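Local coordinates for catechol 1,2-dioxygenase (Burkholderia vietnamiensis, PDB 5TD3), which probably cleaves the aromatic ring of catechol between its two hydroxylated carbons, inserting both atoms of dioxygen to give cis,cis-muconate, at residues A[162-167]-A[193-198]. Residues are numbered along the deposited sequence; the frame is centred on the assembly and turned at random. Where two conformers were deposited one is given.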
loop_
_atom_site.group_PDB
_atom_site.type_symbol
_atom_site.label_atom_id
_atom_site.label_comp_id
_atom_site.label_asym_id
_atom_site.label_seq_id
_atom_site.Cartn_x
_atom_site.Cartn_y
_atom_site.Cartn_z
ATOM N N ALA A 162 -8.749 -17.307 33.878
ATOM C CA ALA A 162 -8.160 -16.951 32.597
ATOM C C ALA A 162 -9.191 -17.129 31.485
ATOM O O ALA A 162 -10.051 -18.009 31.542
ATOM C CB ALA A 162 -6.926 -17.807 32.330
ATOM N N LEU A 163 -9.105 -16.264 30.466
ATOM C CA LEU A 163 -10.019 -16.271 29.327
ATOM C C LEU A 163 -9.291 -16.841 28.116
ATOM O O LEU A 163 -8.413 -16.189 27.552
ATOM C CB LEU A 163 -10.533 -14.864 29.044
ATOM C CG LEU A 163 -11.539 -14.804 27.892
ATOM C CD1 LEU A 163 -12.817 -15.525 28.261
ATOM C CD2 LEU A 163 -11.821 -13.374 27.458
ATOM N N VAL A 164 -9.646 -18.057 27.724
ATOM C CA VAL A 164 -9.006 -18.744 26.611
ATOM C C VAL A 164 -9.937 -18.611 25.418
ATOM O O VAL A 164 -11.050 -19.147 25.429
ATOM C CB VAL A 164 -8.719 -20.215 26.944
ATOM C CG1 VAL A 164 -8.120 -20.908 25.735
ATOM C CG2 VAL A 164 -7.762 -20.323 28.133
ATOM N N GLU A 165 -9.495 -17.887 24.390
ATOM C CA GLU A 165 -10.291 -17.652 23.197
ATOM C C GLU A 165 -9.742 -18.468 22.035
ATOM O O GLU A 165 -8.528 -18.592 21.877
ATOM C CB GLU A 165 -10.288 -16.176 22.815
ATOM C CG GLU A 165 -10.810 -15.226 23.853
ATOM C CD GLU A 165 -10.729 -13.802 23.359
ATOM O OE1 GLU A 165 -11.427 -13.498 22.388
ATOM O OE2 GLU A 165 -9.977 -12.988 23.934
ATOM N N CYS A 166 -10.642 -19.008 21.231
ATOM C CA CYS A 166 -10.305 -19.936 20.162
ATOM C C CYS A 166 -10.995 -19.490 18.883
ATOM O O CYS A 166 -12.176 -19.132 18.915
ATOM C CB CYS A 166 -10.784 -21.348 20.530
ATOM S SG CYS A 166 -10.365 -22.652 19.369
ATOM N N TRP A 167 -10.284 -19.525 17.756
ATOM C CA TRP A 167 -10.982 -19.421 16.476
ATOM C C TRP A 167 -10.213 -20.214 15.431
ATOM O O TRP A 167 -8.988 -20.320 15.493
ATOM C CB TRP A 167 -11.185 -17.958 16.018
ATOM C CG TRP A 167 -9.932 -17.118 15.714
ATOM C CD1 TRP A 167 -9.483 -16.726 14.482
ATOM C CD2 TRP A 167 -9.043 -16.510 16.669
ATOM N NE1 TRP A 167 -8.358 -15.941 14.610
ATOM C CE2 TRP A 167 -8.071 -15.794 15.943
ATOM C CE3 TRP A 167 -8.969 -16.521 18.072
ATOM C CZ2 TRP A 167 -7.033 -15.097 16.561
ATOM C CZ3 TRP A 167 -7.943 -15.823 18.691
ATOM C CH2 TRP A 167 -6.986 -15.120 17.939
ATOM N N VAL A 193 -13.500 -19.852 26.670
ATOM C CA VAL A 193 -13.699 -20.566 27.926
ATOM C C VAL A 193 -12.993 -19.816 29.052
ATOM O O VAL A 193 -11.841 -19.387 28.894
ATOM C CB VAL A 193 -13.178 -22.012 27.834
ATOM C CG1 VAL A 193 -13.068 -22.625 29.217
ATOM C CG2 VAL A 193 -14.094 -22.845 26.958
ATOM N N ARG A 194 -13.687 -19.655 30.182
ATOM C CA ARG A 194 -13.102 -19.115 31.405
ATOM C C ARG A 194 -12.702 -20.280 32.304
ATOM O O ARG A 194 -13.545 -21.110 32.656
ATOM C CB ARG A 194 -14.089 -18.197 32.129
ATOM C CG ARG A 194 -13.599 -16.769 32.325
ATOM C CD ARG A 194 -14.464 -16.026 33.336
ATOM N NE ARG A 194 -15.887 -16.130 33.028
ATOM C CZ ARG A 194 -16.629 -15.144 32.534
ATOM N NH1 ARG A 194 -16.090 -13.959 32.284
ATOM N NH2 ARG A 194 -17.917 -15.343 32.292
ATOM N N THR A 195 -11.427 -20.342 32.672
ATOM C CA THR A 195 -10.965 -21.455 33.482
ATOM C C THR A 195 -11.517 -21.351 34.897
ATOM O O THR A 195 -11.704 -20.258 35.442
ATOM C CB THR A 195 -9.438 -21.503 33.525
ATOM O OG1 THR A 195 -8.940 -20.322 34.171
ATOM C CG2 THR A 195 -8.872 -21.606 32.118
ATOM N N GLY A 196 -11.778 -22.504 35.489
ATOM C CA GLY A 196 -12.147 -22.582 36.887
ATOM C C GLY A 196 -10.925 -22.655 37.776
ATOM O O GLY A 196 -9.805 -22.329 37.373
ATOM N N ALA A 197 -11.148 -23.115 39.008
ATOM C CA ALA A 197 -10.070 -23.130 39.989
ATOM C C ALA A 197 -8.935 -24.055 39.575
ATOM O O ALA A 197 -7.775 -23.821 39.944
ATOM C CB ALA A 197 -10.618 -23.530 41.360
ATOM N N ASP A 198 -9.246 -25.124 38.849
ATOM C CA ASP A 198 -8.218 -26.059 38.415
ATOM C C ASP A 198 -7.465 -25.587 37.174
ATOM O O ASP A 198 -6.545 -26.281 36.720
ATOM C CB ASP A 198 -8.837 -27.441 38.166
ATOM C CG ASP A 198 -9.998 -27.406 37.179
ATOM O OD1 ASP A 198 -10.136 -26.425 36.421
ATOM O OD2 ASP A 198 -10.780 -28.379 37.165
#
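Antiparallel pairing of strands 163-167 and 190-194, inside one of the two mixed sheets of the dioxygenase beta-sandwich, brings Val-164 and Val-193 together as a hydrogen-bonded pair. Val-164 N donates a hydrogen bond to Val-193 O at 2.8 Å, and Val-193 N donates one back to Val-164 O, also at 2.8 Å. One step on, Leu-163 and Arg-194 form the non-hydrogen-bonded pair, their CA atoms 4.7 Å apart. Beyond it the pairing runs past the strand ends: Thr-195 N binds Ala-162 O at 2.9 Å, and the same oxygen receives a CA-H...O contact from Arg-194 CA at 3.2 Å. The side chain of Thr-195 then takes over from the backbone. With chi1 at 64°, OG1 sits between its own N and carbonyl carbon and accepts a hydrogen bond from Ala-162 N at 3.0 Å, markedly bent (137°); this hydroxyl is also hydrogen-bonded to Val-159 O. Side-chain contact is slight. On one face Leu-163 CD1 lies 4.3 Å from Arg-194 CG, at the more open side of the sheet; Val-164, on the opposite face with Val-193, brings CG2 to 4.3 Å from Thr-195 CG2 just past the strand end. This second face is the buried one, where Val-164 and Val-193 both pack on Phe-203 of strand 200-206 and Ala-162, Val-164 and Thr-195 touch Val-151 of strand 144-152, both strands of the opposing sheet. The contact is thus held chiefly by polar groups of the main chain, and the doubly engaged Thr-195 hydroxyl gives the amide of the buried residue Ala-162 a partner, through a bent bond, where regular strand pairing stops.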